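Local coordinates for protein trichothecene 3-O-acetyltransferase TRI101 (Fusarium sporotrichioides, PDB 2ZBA) that acetylates the 3-hydroxyl of trichothecene mycotoxins with acetyl-CoA as donor, a step in the fungal biosynthesis of T-2 toxin, at residues S33-V38 / E118-N123; S49-G54 / P91-K96; K56-T61 / D174-L179. All blocks are in the same frame, centred on the assembly; numbering follows the deposited sequence. Where two conformers were deposited one is given.

Contact 1: S33-V38 / E118-N123; sequences SLVYPV and EMFDEN
Val35 meets the ring of Phe120 at its edge: CG2 lies close to the ring plane, 3.6 Å from Phe120 CE1 and 3.7 Å from Phe120 CZ. The near-equal distances centre the methyl on the CE1–CZ bond, and its place in the ring plane puts it at the edge and not over the face. In Val35, CG1 is anti to the backbone N (chi1 -170°), which leaves CG2 beside that N as the branch that reaches the ring. The second partner, Ser33, approaches the ring obliquely, with Ser33 CB 4.1 Å from Phe120 CD1. The closest approaches are all between carbons; the Ser33 hydroxyl is hydrogen-bonded to Thr160 OG1, so a buried polar group beside the ring is satisfied. Ser33 and Val35 are two apart on a strand, and their CB atoms are directed to the same side, the one from which Phe120 approaches. The next residue after Phe120, Asp121, is the N-cap of the helix that starts at Glu122. Asp121 OD1 accepts from Asn123 N at 3.0 Å, the N-H standing 46° out of the carboxylate plane. In the fold of the N-terminal domain, strand 29-37 runs between strands 156-164 and 407-409 of a mixed sheet. Phe120 is laid on that sheet from the connection between helices 107-113 and 122-125, with Leu110 and Arg409 also against its side chain.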
ATOM      1  N   SER A  33      -8.134  -1.464   7.024  1.00 18.03           N
ATOM      2  CA  SER A  33      -9.294  -1.687   7.896  1.00 18.93           C
ATOM      3  C   SER A  33     -10.549  -1.934   7.089  1.00 19.17           C
ATOM      4  O   SER A  33     -10.853  -1.170   6.168  1.00 19.45           O
ATOM      5  CB  SER A  33      -9.545  -0.495   8.815  1.00 18.19           C
ATOM      6  OG  SER A  33      -8.464  -0.289   9.671  1.00 19.64           O
ATOM      7  N   LEU A  34     -11.281  -2.985   7.458  1.00 19.58           N
ATOM      8  CA  LEU A  34     -12.559  -3.308   6.815  1.00 20.39           C
ATOM      9  C   LEU A  34     -13.666  -3.102   7.836  1.00 20.61           C
ATOM     10  O   LEU A  34     -13.656  -3.741   8.887  1.00 20.97           O
ATOM     11  CB  LEU A  34     -12.580  -4.742   6.288  1.00 19.97           C
ATOM     12  CG  LEU A  34     -11.820  -5.060   4.987  1.00 22.75           C
ATOM     13  CD1 LEU A  34     -10.349  -4.559   4.978  1.00 19.41           C
ATOM     14  CD2 LEU A  34     -11.892  -6.563   4.665  1.00 20.77           C
ATOM     15  N   VAL A  35     -14.597  -2.200   7.522  1.00 21.09           N
ATOM     16  CA  VAL A  35     -15.733  -1.852   8.398  1.00 21.29           C
ATOM     17  C   VAL A  35     -17.050  -2.512   7.937  1.00 22.01           C
ATOM     18  O   VAL A  35     -17.402  -2.443   6.752  1.00 21.87           O
ATOM     19  CB  VAL A  35     -15.921  -0.331   8.461  1.00 21.48           C
ATOM     20  CG1 VAL A  35     -16.940   0.063   9.552  1.00 20.81           C
ATOM     21  CG2 VAL A  35     -14.558   0.362   8.689  1.00 21.46           C
ATOM     22  N   TYR A  36     -17.763  -3.123   8.892  1.00 22.36           N
ATOM     23  CA  TYR A  36     -19.053  -3.795   8.687  1.00 23.17           C
ATOM     24  C   TYR A  36     -20.077  -3.315   9.740  1.00 23.83           C
ATOM     25  O   TYR A  36     -19.697  -3.064  10.892  1.00 23.44           O
ATOM     26  CB  TYR A  36     -18.931  -5.308   8.863  1.00 23.48           C
ATOM     27  CG  TYR A  36     -17.889  -6.023   8.028  1.00 23.82           C
ATOM     28  CD1 TYR A  36     -18.249  -6.744   6.892  1.00 23.47           C
ATOM     29  CD2 TYR A  36     -16.546  -6.009   8.405  1.00 23.41           C
ATOM     30  CE1 TYR A  36     -17.277  -7.415   6.132  1.00 26.14           C
ATOM     31  CE2 TYR A  36     -15.582  -6.670   7.673  1.00 23.68           C
ATOM     32  CZ  TYR A  36     -15.936  -7.364   6.544  1.00 25.11           C
ATOM     33  OH  TYR A  36     -14.944  -8.005   5.830  1.00 25.69           O
ATOM     34  N   PRO A  37     -21.373  -3.195   9.356  1.00 24.09           N
ATOM     35  CA  PRO A  37     -22.415  -2.962  10.368  1.00 24.43           C
ATOM     36  C   PRO A  37     -22.688  -4.254  11.143  1.00 25.25           C
ATOM     37  O   PRO A  37     -22.514  -5.345  10.596  1.00 24.53           O
ATOM     38  CB  PRO A  37     -23.647  -2.590   9.529  1.00 24.09           C
ATOM     39  CG  PRO A  37     -23.459  -3.335   8.231  1.00 24.93           C
ATOM     40  CD  PRO A  37     -21.938  -3.276   7.991  1.00 24.17           C
ATOM     41  N   VAL A  38     -23.076  -4.136  12.409  1.00 26.36           N
ATOM     42  CA  VAL A  38     -23.476  -5.301  13.197  1.00 28.04           C
ATOM     43  C   VAL A  38     -24.848  -5.026  13.781  1.00 29.46           C
ATOM     44  O   VAL A  38     -25.042  -4.063  14.548  1.00 29.30           O
ATOM     45  CB  VAL A  38     -22.463  -5.658  14.314  1.00 28.06           C
ATOM     46  CG1 VAL A  38     -23.036  -6.743  15.249  1.00 28.10           C
ATOM     47  CG2 VAL A  38     -21.143  -6.108  13.708  0.50 27.30           C
ATOM     48  N   GLU A 118      -9.527  10.808   9.910  1.00 22.24           N
ATOM     49  CA  GLU A 118      -9.599  11.255  11.314  1.00 23.34           C
ATOM     50  C   GLU A 118     -10.022  10.140  12.270  1.00 23.43           C
ATOM     51  O   GLU A 118      -9.457   9.983  13.351  1.00 23.42           O
ATOM     52  CB  GLU A 118     -10.595  12.432  11.409  1.00 24.04           C
ATOM     53  CG  GLU A 118     -10.636  13.179  12.759  1.00 26.27           C
ATOM     54  CD  GLU A 118      -9.746  14.413  12.778  1.00 29.33           C
HETATM   55  N   MSE A 119     -11.000   9.345  11.834  1.00 23.23           N
HETATM   56  CA  MSE A 119     -11.650   8.338  12.668  1.00 23.38           C
HETATM   57  C   MSE A 119     -11.020   6.950  12.571  1.00 22.17           C
HETATM   58  O   MSE A 119     -11.549   5.974  13.114  1.00 22.05           O
HETATM   59  CB  MSE A 119     -13.144   8.285  12.321  1.00 23.02           C
HETATM   60  CG  MSE A 119     -13.863   9.589  12.616  1.00 23.93           C
HETATM   61 SE   MSE A 119     -15.794   9.417  12.352  0.60 26.08          SE
ATOM     62  N   PHE A 120      -9.899   6.859  11.862  1.00 21.81           N
ATOM     63  CA  PHE A 120      -9.177   5.596  11.756  1.00 20.82           C
ATOM     64  C   PHE A 120      -7.769   5.776  12.313  1.00 21.24           C
ATOM     65  O   PHE A 120      -6.781   5.494  11.630  1.00 20.70           O
ATOM     66  CB  PHE A 120      -9.123   5.098  10.313  1.00 20.40           C
ATOM     67  CG  PHE A 120     -10.430   4.590   9.791  1.00 19.59           C
ATOM     68  CD1 PHE A 120     -10.761   3.244   9.904  1.00 19.00           C
ATOM     69  CD2 PHE A 120     -11.326   5.455   9.170  1.00 20.62           C
ATOM     70  CE1 PHE A 120     -11.963   2.767   9.422  1.00 19.26           C
ATOM     71  CE2 PHE A 120     -12.537   4.986   8.677  1.00 17.62           C
ATOM     72  CZ  PHE A 120     -12.861   3.651   8.804  1.00 19.55           C
ATOM     73  N   ASP A 121      -7.697   6.263  13.555  1.00 21.36           N
ATOM     74  CA  ASP A 121      -6.441   6.353  14.306  1.00 21.59           C
ATOM     75  C   ASP A 121      -5.835   4.965  14.416  1.00 20.61           C
ATOM     76  O   ASP A 121      -6.486   4.059  14.912  1.00 21.59           O
ATOM     77  CB  ASP A 121      -6.727   6.913  15.700  1.00 21.86           C
ATOM     78  CG  ASP A 121      -5.469   7.388  16.419  1.00 23.38           C
ATOM     79  OD1 ASP A 121      -4.358   6.901  16.117  1.00 23.65           O
ATOM     80  OD2 ASP A 121      -5.598   8.270  17.291  1.00 26.79           O
ATOM     81  N   GLU A 122      -4.602   4.779  13.944  1.00 20.61           N
ATOM     82  CA  GLU A 122      -3.967   3.453  13.989  1.00 20.05           C
ATOM     83  C   GLU A 122      -3.787   2.988  15.445  1.00 20.49           C
ATOM     84  O   GLU A 122      -3.727   1.805  15.726  1.00 19.78           O
ATOM     85  CB  GLU A 122      -2.599   3.464  13.289  1.00 20.22           C
ATOM     86  CG  GLU A 122      -1.512   4.208  14.064  1.00 19.84           C
ATOM     87  CD  GLU A 122      -0.127   4.086  13.446  1.00 19.57           C
ATOM     88  OE1 GLU A 122       0.109   3.156  12.648  1.00 18.29           O
ATOM     89  OE2 GLU A 122       0.726   4.930  13.773  1.00 19.88           O
ATOM     90  N   ASN A 123      -3.705   3.953  16.349  1.00 20.77           N
ATOM     91  CA  ASN A 123      -3.508   3.692  17.755  1.00 22.76           C
ATOM     92  C   ASN A 123      -4.777   3.070  18.334  1.00 22.73           C
ATOM     93  O   ASN A 123      -4.725   2.197  19.219  1.00 22.83           O
ATOM     94  CB  ASN A 123      -3.109   4.999  18.448  1.00 23.12           C
ATOM     95  CG  ASN A 123      -1.773   5.575  17.902  1.00 26.80           C
ATOM     96  OD1 ASN A 123      -1.712   6.719  17.432  1.00 31.52           O
ATOM     97  ND2 ASN A 123      -0.714   4.778  17.963  1.00 27.73           N
TER

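Contact 2: S49-G54 / P91-K96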
ATOM      1  N   SER A  49     -15.143 -16.191  17.038  1.00 28.69           N
ATOM      2  CA  SER A  49     -14.929 -17.633  16.859  0.50 28.87           C
ATOM      3  C   SER A  49     -14.705 -18.021  15.403  1.00 28.94           C
ATOM      4  O   SER A  49     -13.856 -18.874  15.099  1.00 29.06           O
ATOM      5  CB  SER A  49     -16.096 -18.434  17.444  0.50 28.86           C
ATOM      6  OG  SER A  49     -16.045 -18.427  18.861  0.50 29.10           O
ATOM      7  N   THR A  50     -15.473 -17.407  14.511  1.00 28.90           N
ATOM      8  CA  THR A  50     -15.360 -17.638  13.076  1.00 29.31           C
ATOM      9  C   THR A  50     -13.983 -17.206  12.542  1.00 29.52           C
ATOM     10  O   THR A  50     -13.403 -17.894  11.702  1.00 29.13           O
ATOM     11  CB  THR A  50     -16.475 -16.898  12.328  1.00 29.36           C
ATOM     12  OG1 THR A  50     -17.731 -17.255  12.912  1.00 29.43           O
ATOM     13  CG2 THR A  50     -16.473 -17.225  10.833  1.00 29.02           C
ATOM     14  N   LEU A  51     -13.462 -16.083  13.036  1.00 29.75           N
ATOM     15  CA  LEU A  51     -12.155 -15.611  12.579  1.00 29.94           C
ATOM     16  C   LEU A  51     -11.027 -16.474  13.138  1.00 30.17           C
ATOM     17  O   LEU A  51     -10.085 -16.815  12.418  1.00 29.86           O
ATOM     18  CB  LEU A  51     -11.942 -14.130  12.912  1.00 30.17           C
ATOM     19  CG  LEU A  51     -10.588 -13.483  12.539  1.00 30.13           C
ATOM     20  CD1 LEU A  51     -10.238 -13.608  11.028  1.00 29.71           C
ATOM     21  CD2 LEU A  51     -10.588 -12.039  12.976  1.00 29.78           C
ATOM     22  N   GLU A  52     -11.140 -16.837  14.418  1.00 30.53           N
ATOM     23  CA  GLU A  52     -10.173 -17.719  15.070  1.00 31.18           C
ATOM     24  C   GLU A  52      -9.987 -19.029  14.309  1.00 30.66           C
ATOM     25  O   GLU A  52      -8.864 -19.524  14.181  1.00 30.48           O
ATOM     26  CB  GLU A  52     -10.596 -18.021  16.513  1.00 31.25           C
ATOM     27  CG  GLU A  52     -10.507 -16.840  17.491  1.00 32.32           C
ATOM     28  CD  GLU A  52     -11.188 -17.145  18.828  1.00 32.97           C
ATOM     29  OE1 GLU A  52     -11.976 -18.118  18.891  1.00 36.69           O
ATOM     30  OE2 GLU A  52     -10.940 -16.419  19.816  1.00 35.75           O
ATOM     31  N   GLU A  53     -11.095 -19.573  13.806  1.00 30.30           N
ATOM     32  CA  GLU A  53     -11.110 -20.860  13.097  1.00 30.44           C
ATOM     33  C   GLU A  53     -10.562 -20.766  11.679  1.00 29.60           C
ATOM     34  O   GLU A  53      -9.920 -21.706  11.190  1.00 29.60           O
ATOM     35  CB  GLU A  53     -12.529 -21.448  13.071  1.00 30.64           C
ATOM     36  CG  GLU A  53     -12.971 -22.018  14.404  1.00 33.11           C
ATOM     37  CD  GLU A  53     -12.508 -23.451  14.614  1.00 35.69           C
ATOM     38  OE1 GLU A  53     -11.341 -23.644  15.017  1.00 37.94           O
ATOM     39  N   GLY A  54     -10.837 -19.643  11.019  1.00 28.69           N
ATOM     40  CA  GLY A  54     -10.219 -19.335   9.740  1.00 27.89           C
ATOM     41  C   GLY A  54      -8.709 -19.172   9.864  1.00 27.33           C
ATOM     42  O   GLY A  54      -7.959 -19.642   9.003  1.00 27.31           O
ATOM     43  N   PRO A  91      -1.460 -16.472  13.333  1.00 25.14           N
ATOM     44  CA  PRO A  91      -1.279 -15.019  13.350  1.00 25.66           C
ATOM     45  C   PRO A  91      -1.993 -14.409  14.555  1.00 26.24           C
ATOM     46  O   PRO A  91      -3.163 -14.719  14.813  1.00 25.94           O
ATOM     47  CB  PRO A  91      -1.955 -14.563  12.052  1.00 25.41           C
ATOM     48  CG  PRO A  91      -1.818 -15.725  11.121  1.00 25.40           C
ATOM     49  CD  PRO A  91      -1.978 -16.945  12.030  1.00 25.41           C
ATOM     50  N   ARG A  92      -1.285 -13.550  15.280  1.00 26.99           N
ATOM     51  CA  ARG A  92      -1.793 -12.993  16.518  1.00 27.75           C
ATOM     52  C   ARG A  92      -3.048 -12.162  16.266  1.00 28.13           C
ATOM     53  O   ARG A  92      -3.056 -11.276  15.405  1.00 27.65           O
ATOM     54  CB  ARG A  92      -0.718 -12.153  17.206  1.00 27.96           C
ATOM     55  CG  ARG A  92      -0.796 -12.199  18.740  1.00 29.77           C
ATOM     56  CD  ARG A  92       0.524 -11.808  19.387  1.00 31.47           C
ATOM     57  NE  ARG A  92       0.775 -10.372  19.268  1.00 32.52           N
ATOM     58  N   LEU A  93      -4.115 -12.472  17.004  1.00 28.04           N
ATOM     59  CA  LEU A  93      -5.347 -11.706  16.914  1.00 27.78           C
ATOM     60  C   LEU A  93      -5.624 -10.967  18.215  1.00 28.34           C
ATOM     61  O   LEU A  93      -5.671 -11.590  19.287  1.00 28.65           O
ATOM     62  CB  LEU A  93      -6.534 -12.608  16.540  1.00 27.98           C
ATOM     63  CG  LEU A  93      -7.939 -12.011  16.755  1.00 27.43           C
ATOM     64  CD1 LEU A  93      -8.302 -10.951  15.709  1.00 25.98           C
ATOM     65  CD2 LEU A  93      -9.004 -13.099  16.839  1.00 26.98           C
ATOM     66  N   VAL A  94      -5.808  -9.647  18.112  1.00 28.14           N
ATOM     67  CA  VAL A  94      -6.273  -8.803  19.223  1.00 28.17           C
ATOM     68  C   VAL A  94      -7.779  -8.552  19.057  1.00 28.47           C
ATOM     69  O   VAL A  94      -8.249  -8.215  17.966  1.00 27.78           O
ATOM     70  CB  VAL A  94      -5.511  -7.433  19.293  1.00 28.05           C
ATOM     71  CG1 VAL A  94      -6.057  -6.527  20.414  1.00 27.74           C
ATOM     72  CG2 VAL A  94      -4.014  -7.639  19.477  1.00 28.52           C
ATOM     73  N   VAL A  95      -8.531  -8.738  20.141  1.00 28.91           N
ATOM     74  CA  VAL A  95      -9.958  -8.411  20.170  1.00 29.18           C
ATOM     75  C   VAL A  95     -10.151  -7.202  21.082  1.00 29.68           C
ATOM     76  O   VAL A  95      -9.899  -7.276  22.291  1.00 30.28           O
ATOM     77  CB  VAL A  95     -10.802  -9.614  20.647  1.00 29.46           C
ATOM     78  CG1 VAL A  95     -12.288  -9.227  20.787  1.00 28.29           C
ATOM     79  CG2 VAL A  95     -10.648 -10.794  19.688  1.00 28.49           C
ATOM     80  N   LYS A  96     -10.581  -6.090  20.503  1.00 30.20           N
ATOM     81  CA  LYS A  96     -10.718  -4.833  21.236  1.00 31.07           C
ATOM     82  C   LYS A  96     -12.153  -4.282  21.142  1.00 31.70           C
ATOM     83  O   LYS A  96     -12.669  -4.064  20.050  1.00 30.96           O
ATOM     84  CB  LYS A  96      -9.709  -3.819  20.696  1.00 31.05           C
ATOM     85  CG  LYS A  96      -9.314  -2.682  21.638  1.00 31.96           C
ATOM     86  CD  LYS A  96      -8.097  -1.946  21.065  1.00 31.18           C
ATOM     87  CE  LYS A  96      -7.728  -0.682  21.837  1.00 32.11           C
ATOM     88  NZ  LYS A  96      -8.026   0.598  21.113  1.00 29.63           N
TER
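Leu93 divides its two methyls between neighbouring residues of a helix: its CD1 lies 3.7 Å from Leu51 CD2, and its CD2 lies 4.1 Å from Glu52 CG. Both leucines carry CG anti to the backbone N, with chi1 178° in Leu51 and 165° in Leu93, and this extends each side chain into the space between helix and strand. Their ends then meet at a slant, one methyl on one methyl. Glu52 behaves differently. Its CG stands beside the backbone N (chi1 -70°) and the chain is extended beyond it, so the aliphatic part crosses the Leu93 side chain at about a right angle. The touching atom is a methylene, and the carboxylate belongs to the exposed margin of the contact. Burial follows the same gradient, from the enclosed Leu51 to the solvent-facing Glu52. No hydrogen bond joins the segments, whose closest CA atoms, those of Glu52 and Leu93, are 7.9 Å apart. Helix 44-61 thus packs on strand 92-97, an outermost strand of the mixed sheet, which pairs in parallel with strand 146-153; Leu55 of the same helix also touches Leu93, while Leu51 reaches Leu180 and Cys184 of helix 170-184.

Contact 3: K56-T61 / D174-L179; sequences KRLSQT and DAIIRL
Leu58 is the one side chain by which the end of helix 44-61 reaches helix 170-184 here, in a helix-helix packing contact within the N-terminal domain of this BAHD-superfamily acyltransferase. Along 56-61, Arg57 comes first: its guanidinium takes no part in the interface with 174-179, but NH1 donates to the carbonyl oxygen of Ala183, further along the same partner helix. Leu58 follows, directed at the other helix. With CG anti to the backbone N (chi1 -169°), its branched end extends toward helix 170-184, and its two methyls find different targets. Leu58 CD1 rests on the backbone of Leu179, 3.7 Å from Leu179 C, and against the root of that side chain, 3.8 Å from Leu179 CB. Leu58 CD2 is set against the branch methyl of Ile176, at 4.3 Å from Ile176 CG2, a looser approach. Ile176 and Leu179 are three residues apart, hence nearly one turn, so the leucine fork bridges successive turns of the partner. Leu58 CA is 7.3 Å from Leu179 CA, consistent with a methyl lying directly on the main chain. Leu179 turns its own CG beside the backbone N (chi1 -66°), and its side chain touches Glu193 and Met197 of helix 191-197. On 174-179, Asp174 and Arg178 form a salt bridge one turn apart, 2.7 Å between Asp174 OD2 and Arg178 NH2; the same carboxylate also accepts from Tyr396 OH and Gly392 N. Ser59 is on another side of its helix: OG bonds to Leu55 O. The last residue, Thr61, folds back on its own helix, where Thr61 OG1 donates to Arg57 O at 3.3 Å, with a C=O...donor angle of 160°.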
ATOM      1  N   LYS A  56      -6.803 -20.614  12.122  1.00 27.53           N
ATOM      2  CA  LYS A  56      -6.244 -21.962  12.296  1.00 27.88           C
ATOM      3  C   LYS A  56      -6.163 -22.722  10.977  1.00 28.33           C
ATOM      4  O   LYS A  56      -5.146 -23.360  10.681  1.00 28.39           O
ATOM      5  CB  LYS A  56      -7.059 -22.774  13.307  1.00 28.10           C
ATOM      6  CG  LYS A  56      -6.952 -22.271  14.749  1.00 28.38           C
ATOM      7  N   ARG A  57      -7.245 -22.644  10.203  1.00 28.96           N
ATOM      8  CA  ARG A  57      -7.379 -23.328   8.919  1.00 30.13           C
ATOM      9  C   ARG A  57      -6.326 -22.873   7.907  1.00 29.70           C
ATOM     10  O   ARG A  57      -5.731 -23.701   7.209  1.00 29.90           O
ATOM     11  CB  ARG A  57      -8.798 -23.122   8.357  1.00 29.98           C
ATOM     12  CG  ARG A  57      -9.258 -24.219   7.384  1.00 32.35           C
ATOM     13  CD  ARG A  57     -10.789 -24.320   7.271  1.00 32.06           C
ATOM     14  NE  ARG A  57     -11.389 -24.840   8.500  1.00 35.42           N
ATOM     15  CZ  ARG A  57     -12.309 -24.224   9.241  1.00 36.76           C
ATOM     16  NH1 ARG A  57     -12.796 -23.028   8.906  1.00 36.17           N
ATOM     17  NH2 ARG A  57     -12.753 -24.827  10.338  1.00 38.57           N
ATOM     18  N   LEU A  58      -6.116 -21.556   7.840  1.00 29.55           N
ATOM     19  CA  LEU A  58      -5.077 -20.941   6.999  1.00 28.75           C
ATOM     20  C   LEU A  58      -3.664 -21.345   7.440  1.00 28.74           C
ATOM     21  O   LEU A  58      -2.853 -21.760   6.608  1.00 29.20           O
ATOM     22  CB  LEU A  58      -5.217 -19.412   7.000  1.00 28.10           C
ATOM     23  CG  LEU A  58      -4.375 -18.638   5.977  1.00 26.60           C
ATOM     24  CD1 LEU A  58      -5.048 -18.686   4.616  1.00 22.73           C
ATOM     25  CD2 LEU A  58      -4.169 -17.201   6.450  1.00 24.68           C
ATOM     26  N   SER A  59      -3.395 -21.249   8.741  1.00 28.84           N
ATOM     27  CA  SER A  59      -2.117 -21.696   9.334  1.00 29.65           C
ATOM     28  C   SER A  59      -1.794 -23.179   9.191  1.00 30.13           C
ATOM     29  O   SER A  59      -0.623 -23.550   9.236  1.00 30.90           O
ATOM     30  CB  SER A  59      -2.041 -21.342  10.818  1.00 29.27           C
ATOM     31  OG  SER A  59      -2.202 -19.952  11.026  1.00 29.56           O
ATOM     32  N   GLN A  60      -2.816 -24.027   9.048  1.00 30.73           N
ATOM     33  CA  GLN A  60      -2.607 -25.472   8.881  1.00 31.25           C
ATOM     34  C   GLN A  60      -2.147 -25.791   7.471  1.00 31.16           C
ATOM     35  O   GLN A  60      -1.266 -26.636   7.263  1.00 31.63           O
ATOM     36  CB  GLN A  60      -3.874 -26.268   9.231  1.00 31.42           C
ATOM     37  CG  GLN A  60      -4.237 -26.262  10.714  1.00 31.77           C
ATOM     38  CD  GLN A  60      -5.448 -27.155  11.041  1.00 32.80           C
ATOM     39  OE1 GLN A  60      -6.386 -27.297  10.245  1.00 32.92           O
ATOM     40  N   THR A  61      -2.733 -25.104   6.497  1.00 30.69           N
ATOM     41  CA  THR A  61      -2.323 -25.258   5.115  1.00 30.14           C
ATOM     42  C   THR A  61      -0.990 -24.537   4.859  1.00 29.16           C
ATOM     43  O   THR A  61      -0.126 -25.080   4.169  1.00 29.46           O
ATOM     44  CB  THR A  61      -3.427 -24.762   4.151  1.00 30.48           C
ATOM     45  OG1 THR A  61      -4.686 -25.294   4.574  1.00 32.58           O
ATOM     46  CG2 THR A  61      -3.157 -25.198   2.708  1.00 30.88           C
ATOM     47  N   ASP A 174      -3.263  -8.601   0.425  1.00 16.88           N
ATOM     48  CA  ASP A 174      -4.618  -8.817  -0.085  1.00 18.26           C
ATOM     49  C   ASP A 174      -4.867 -10.270  -0.475  1.00 18.15           C
ATOM     50  O   ASP A 174      -5.932 -10.814  -0.188  1.00 18.98           O
ATOM     51  CB  ASP A 174      -4.880  -7.905  -1.292  1.00 17.51           C
ATOM     52  CG  ASP A 174      -6.261  -8.095  -1.886  1.00 19.44           C
ATOM     53  OD1 ASP A 174      -7.279  -7.975  -1.151  1.00 21.44           O
ATOM     54  OD2 ASP A 174      -6.325  -8.351  -3.101  1.00 19.47           O
ATOM     55  N   ALA A 175      -3.899 -10.884  -1.149  1.00 18.68           N
ATOM     56  CA  ALA A 175      -3.975 -12.300  -1.510  1.00 19.41           C
ATOM     57  C   ALA A 175      -4.116 -13.189  -0.279  1.00 19.59           C
ATOM     58  O   ALA A 175      -4.924 -14.127  -0.261  1.00 19.83           O
ATOM     59  CB  ALA A 175      -2.747 -12.713  -2.339  1.00 19.32           C
ATOM     60  N   ILE A 176      -3.322 -12.899   0.751  1.00 19.52           N
ATOM     61  CA  ILE A 176      -3.396 -13.642   2.011  1.00 19.66           C
ATOM     62  C   ILE A 176      -4.753 -13.426   2.674  1.00 19.43           C
ATOM     63  O   ILE A 176      -5.366 -14.374   3.161  1.00 19.31           O
ATOM     64  CB  ILE A 176      -2.252 -13.249   2.992  1.00 19.63           C
ATOM     65  CG1 ILE A 176      -0.888 -13.743   2.475  1.00 20.25           C
ATOM     66  CG2 ILE A 176      -2.515 -13.786   4.404  1.00 21.25           C
ATOM     67  CD1 ILE A 176       0.294 -13.173   3.285  1.00 18.96           C
ATOM     68  N   ILE A 177      -5.203 -12.176   2.692  1.00 19.11           N
ATOM     69  CA  ILE A 177      -6.499 -11.820   3.270  1.00 19.56           C
ATOM     70  C   ILE A 177      -7.675 -12.501   2.534  1.00 20.66           C
ATOM     71  O   ILE A 177      -8.615 -12.998   3.176  1.00 20.85           O
ATOM     72  CB  ILE A 177      -6.683 -10.278   3.329  1.00 19.62           C
ATOM     73  CG1 ILE A 177      -5.623  -9.660   4.248  1.00 18.73           C
ATOM     74  CG2 ILE A 177      -8.086  -9.917   3.843  1.00 19.16           C
ATOM     75  CD1 ILE A 177      -5.593  -8.129   4.258  1.00 18.56           C
ATOM     76  N   ARG A 178      -7.602 -12.539   1.199  1.00 21.13           N
ATOM     77  CA  ARG A 178      -8.562 -13.276   0.373  1.00 22.62           C
ATOM     78  C   ARG A 178      -8.639 -14.741   0.804  1.00 22.91           C
ATOM     79  O   ARG A 178      -9.737 -15.283   0.997  1.00 23.29           O
ATOM     80  CB  ARG A 178      -8.175 -13.158  -1.107  1.00 22.63           C
ATOM     81  CG  ARG A 178      -9.136 -13.772  -2.119  1.00 23.30           C
ATOM     82  CD  ARG A 178      -8.549 -13.637  -3.534  1.00 25.06           C
ATOM     83  NE  ARG A 178      -8.447 -12.239  -3.948  1.00 32.16           N
ATOM     84  CZ  ARG A 178      -7.327 -11.594  -4.289  1.00 33.21           C
ATOM     85  NH1 ARG A 178      -6.144 -12.216  -4.308  1.00 33.12           N
ATOM     86  NH2 ARG A 178      -7.405 -10.308  -4.637  1.00 32.69           N
ATOM     87  N   LEU A 179      -7.473 -15.365   1.004  1.00 23.17           N
ATOM     88  CA  LEU A 179      -7.401 -16.770   1.420  1.00 23.34           C
ATOM     89  C   LEU A 179      -7.876 -17.019   2.857  1.00 23.10           C
ATOM     90  O   LEU A 179      -8.434 -18.077   3.150  1.00 23.27           O
ATOM     91  CB  LEU A 179      -5.998 -17.369   1.194  1.00 23.14           C
ATOM     92  CG  LEU A 179      -5.507 -17.516  -0.260  1.00 24.04           C
ATOM     93  CD1 LEU A 179      -4.195 -18.244  -0.283  1.00 21.84           C
ATOM     94  CD2 LEU A 179      -6.507 -18.214  -1.200  1.00 24.14           C
TER

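How the contacts relate
From the N terminus, strand 29-37 supplies the first segment of contact 1 and helix 44-61 those of contacts 2 and 3. Contact 2 closes first, when the chain returns at 91-96; its loop is nested within that of contact 1, which closes at 118-123. Contact 3 closes last, at 174-179, and crosses both, since its first segment lies inside their loops and its second beyond them. Contacts 1 and 2 reach the same mixed sheet, at strands 29-37 and 92-97. Contacts 2 and 3 share helix 44-61, binding it to that sheet and to helix 170-184, and touch where Pro91 CD lies 3.2 Å from Ser59 OG.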